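Local coordinates for protein Dot/Icm T4SS effector (Legionella pneumophila, PDB 6VVD) that is a Dot/Icm-secreted effector that probably transfers phosphate groups with a kinase-like fold, and binds inositol hexakisphosphate at a basic site, at residues A[102-107]-A[155-160]. Residues are numbered along the deposited sequence; the frame is centred on the assembly and turned at random.
Sequences DKAMKV and FYMPKI. With IHP (inositol hexakisphosphate), chain D.
Lys103 reaches over one face of the Tyr156 ring, and its NZ sits 3.1 Å from the ring centroid in a cation-pi contact, 18° off the ring normal. CD makes a CH-pi contact with the same face, so the aliphatic chain and the charged end both use the ring. The reach depends on CG lying anti to the backbone N (chi1 166°), followed by bends at chi3 and chi4. NZ then gives inositol hexakisphosphate one hydrogen bond, to O31 at 3.1 Å, and weaker ones to O16 and O26. Met105 lies beside Tyr156, pointing the same way, with SD 3.7 Å from Tyr156 CE1; this oblique Met-aromatic contact suits a soft, polarisable sulfur.

Behind these side chains, strands 103-107 and 154-158 run antiparallel in the middle of a five-stranded sheet. Ala104 N donates to Met157 O at 2.7 Å, the return bond from Met157 N to Ala104 O is weak, and Lys106 and Phe155 exchange a second pair. On the other face, the extended Met157 chain brings CE to 3.7 Å from Ala104 CB, where a small residue allows close packing, and also against Lys106 CB. The straight Lys106 chain carries its amine away to a salt bridge with Asp219. This Ala-Met-Lys lysine on the sheet's third strand is consistent with the VAIK lysine of a kinase-like N-lobe, and Asp219 with a DFG-type aspartate.

Lys99, Lys148 and Arg42 also bind the ligand. The phosphates probably favour a charged Lys103, while the tyrosine's pi cloud would stabilise that charge and help hold the amine facing the inositol phosphate.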
# COMPACT_ATOMS: atom_id res chain seq x y z
N ASP A 102 -8.15 8.51 17.19
CA ASP A 102 -7.66 7.24 16.69
C ASP A 102 -8.05 6.99 15.24
O ASP A 102 -7.75 5.92 14.70
CB ASP A 102 -8.18 6.08 17.56
CG ASP A 102 -7.26 5.78 18.74
OD1 ASP A 102 -6.07 5.48 18.51
OD2 ASP A 102 -7.74 5.84 19.89
N LYS A 103 -8.70 7.95 14.58
CA LYS A 103 -9.30 7.71 13.28
C LYS A 103 -9.30 8.98 12.45
O LYS A 103 -9.78 10.02 12.91
CB LYS A 103 -10.74 7.19 13.44
CG LYS A 103 -11.55 7.23 12.16
CD LYS A 103 -12.77 6.33 12.27
CE LYS A 103 -13.82 6.90 13.22
NZ LYS A 103 -15.11 7.15 12.52
N ALA A 104 -8.76 8.88 11.24
CA ALA A 104 -8.73 9.99 10.30
C ALA A 104 -9.91 9.88 9.34
O ALA A 104 -10.52 8.83 9.19
CB ALA A 104 -7.42 10.00 9.52
N MET A 105 -10.21 11.00 8.70
CA MET A 105 -11.35 11.09 7.79
C MET A 105 -10.90 11.85 6.56
O MET A 105 -10.48 13.01 6.67
CB MET A 105 -12.53 11.79 8.48
CG MET A 105 -13.85 11.68 7.74
SD MET A 105 -15.26 12.18 8.76
CE MET A 105 -14.75 13.80 9.32
N LYS A 106 -10.98 11.21 5.40
CA LYS A 106 -10.55 11.80 4.13
C LYS A 106 -11.78 12.02 3.27
O LYS A 106 -12.40 11.07 2.80
CB LYS A 106 -9.54 10.90 3.44
CG LYS A 106 -8.92 11.48 2.17
CD LYS A 106 -7.86 10.54 1.63
CE LYS A 106 -7.12 11.14 0.44
NZ LYS A 106 -6.02 10.25 -0.04
N VAL A 107 -12.15 13.29 3.08
CA VAL A 107 -13.34 13.60 2.30
C VAL A 107 -13.05 13.35 0.82
O VAL A 107 -11.92 13.51 0.35
CB VAL A 107 -13.79 15.05 2.54
CG1 VAL A 107 -12.83 16.02 1.89
CG2 VAL A 107 -15.22 15.24 2.05
N PHE A 155 -13.72 8.76 3.83
CA PHE A 155 -12.89 7.57 3.94
C PHE A 155 -12.32 7.51 5.35
O PHE A 155 -11.57 8.40 5.76
CB PHE A 155 -11.77 7.61 2.89
CG PHE A 155 -10.85 6.42 2.93
CD1 PHE A 155 -11.14 5.28 2.20
CD2 PHE A 155 -9.67 6.46 3.67
CE1 PHE A 155 -10.28 4.19 2.22
CE2 PHE A 155 -8.82 5.37 3.69
CZ PHE A 155 -9.13 4.24 2.97
N TYR A 156 -12.69 6.47 6.09
CA TYR A 156 -12.17 6.26 7.43
C TYR A 156 -10.90 5.40 7.37
O TYR A 156 -10.77 4.50 6.53
CB TYR A 156 -13.21 5.58 8.32
CG TYR A 156 -14.27 6.50 8.89
CD1 TYR A 156 -13.97 7.80 9.28
CD2 TYR A 156 -15.58 6.06 9.05
CE1 TYR A 156 -14.93 8.64 9.80
CE2 TYR A 156 -16.56 6.89 9.56
CZ TYR A 156 -16.23 8.18 9.94
OH TYR A 156 -17.20 9.01 10.46
N MET A 157 -9.98 5.68 8.28
CA MET A 157 -8.69 5.02 8.33
C MET A 157 -8.05 5.32 9.68
O MET A 157 -8.37 6.33 10.31
CB MET A 157 -7.77 5.51 7.20
CG MET A 157 -7.57 7.01 7.22
SD MET A 157 -6.55 7.62 5.87
CE MET A 157 -6.95 9.36 5.93
N PRO A 158 -7.14 4.46 10.13
CA PRO A 158 -6.43 4.74 11.39
C PRO A 158 -5.67 6.06 11.31
O PRO A 158 -5.09 6.40 10.27
CB PRO A 158 -5.48 3.55 11.54
CG PRO A 158 -6.04 2.49 10.69
CD PRO A 158 -6.72 3.18 9.54
N LYS A 159 -5.69 6.80 12.41
CA LYS A 159 -4.84 7.96 12.56
C LYS A 159 -3.43 7.49 12.91
O LYS A 159 -3.25 6.58 13.72
CB LYS A 159 -5.38 8.87 13.66
CG LYS A 159 -4.70 10.22 13.80
CD LYS A 159 -5.22 10.94 15.05
CE LYS A 159 -4.79 12.40 15.09
NZ LYS A 159 -3.31 12.54 15.07
N ILE A 160 -2.43 8.09 12.27
CA ILE A 160 -1.04 7.79 12.59
C ILE A 160 -0.29 9.10 12.80
O ILE A 160 -0.56 10.10 12.12
CB ILE A 160 -0.36 6.92 11.51
CG1 ILE A 160 -0.31 7.61 10.15
CG2 ILE A 160 -1.10 5.59 11.37
CD1 ILE A 160 0.54 6.85 9.13
C1 IHP D . -18.63 6.94 14.88
C2 IHP D . -19.83 7.68 15.50
C3 IHP D . -20.98 7.87 14.50
C4 IHP D . -21.42 6.51 13.96
C5 IHP D . -20.25 5.85 13.21
C6 IHP D . -19.03 5.67 14.13
O11 IHP D . -17.74 6.57 15.90
P1 IHP D . -16.39 7.49 16.13
O21 IHP D . -15.17 6.60 16.13
O31 IHP D . -16.31 8.50 15.02
O41 IHP D . -16.47 8.20 17.46
O12 IHP D . -19.38 8.94 15.92
P2 IHP D . -19.97 9.48 17.37
O22 IHP D . -19.84 8.37 18.39
O32 IHP D . -19.19 10.68 17.85
O42 IHP D . -21.42 9.85 17.16
O13 IHP D . -20.52 8.66 13.44
P3 IHP D . -21.55 9.76 12.77
O23 IHP D . -22.83 9.77 13.57
O33 IHP D . -20.90 11.12 12.80
O43 IHP D . -21.87 9.38 11.34
O14 IHP D . -22.49 6.65 13.08
P4 IHP D . -23.89 5.89 13.51
O24 IHP D . -24.55 6.71 14.59
O34 IHP D . -23.58 4.51 14.04
O44 IHP D . -24.81 5.79 12.31
O15 IHP D . -20.64 4.61 12.72
P5 IHP D . -20.45 4.35 11.11
O25 IHP D . -21.55 3.45 10.59
O35 IHP D . -20.51 5.66 10.37
O45 IHP D . -19.11 3.69 10.92
O16 IHP D . -17.96 5.28 13.31
P6 IHP D . -17.13 3.92 13.69
O26 IHP D . -15.71 4.26 14.08
O36 IHP D . -17.80 3.26 14.87
O46 IHP D . -17.12 3.02 12.49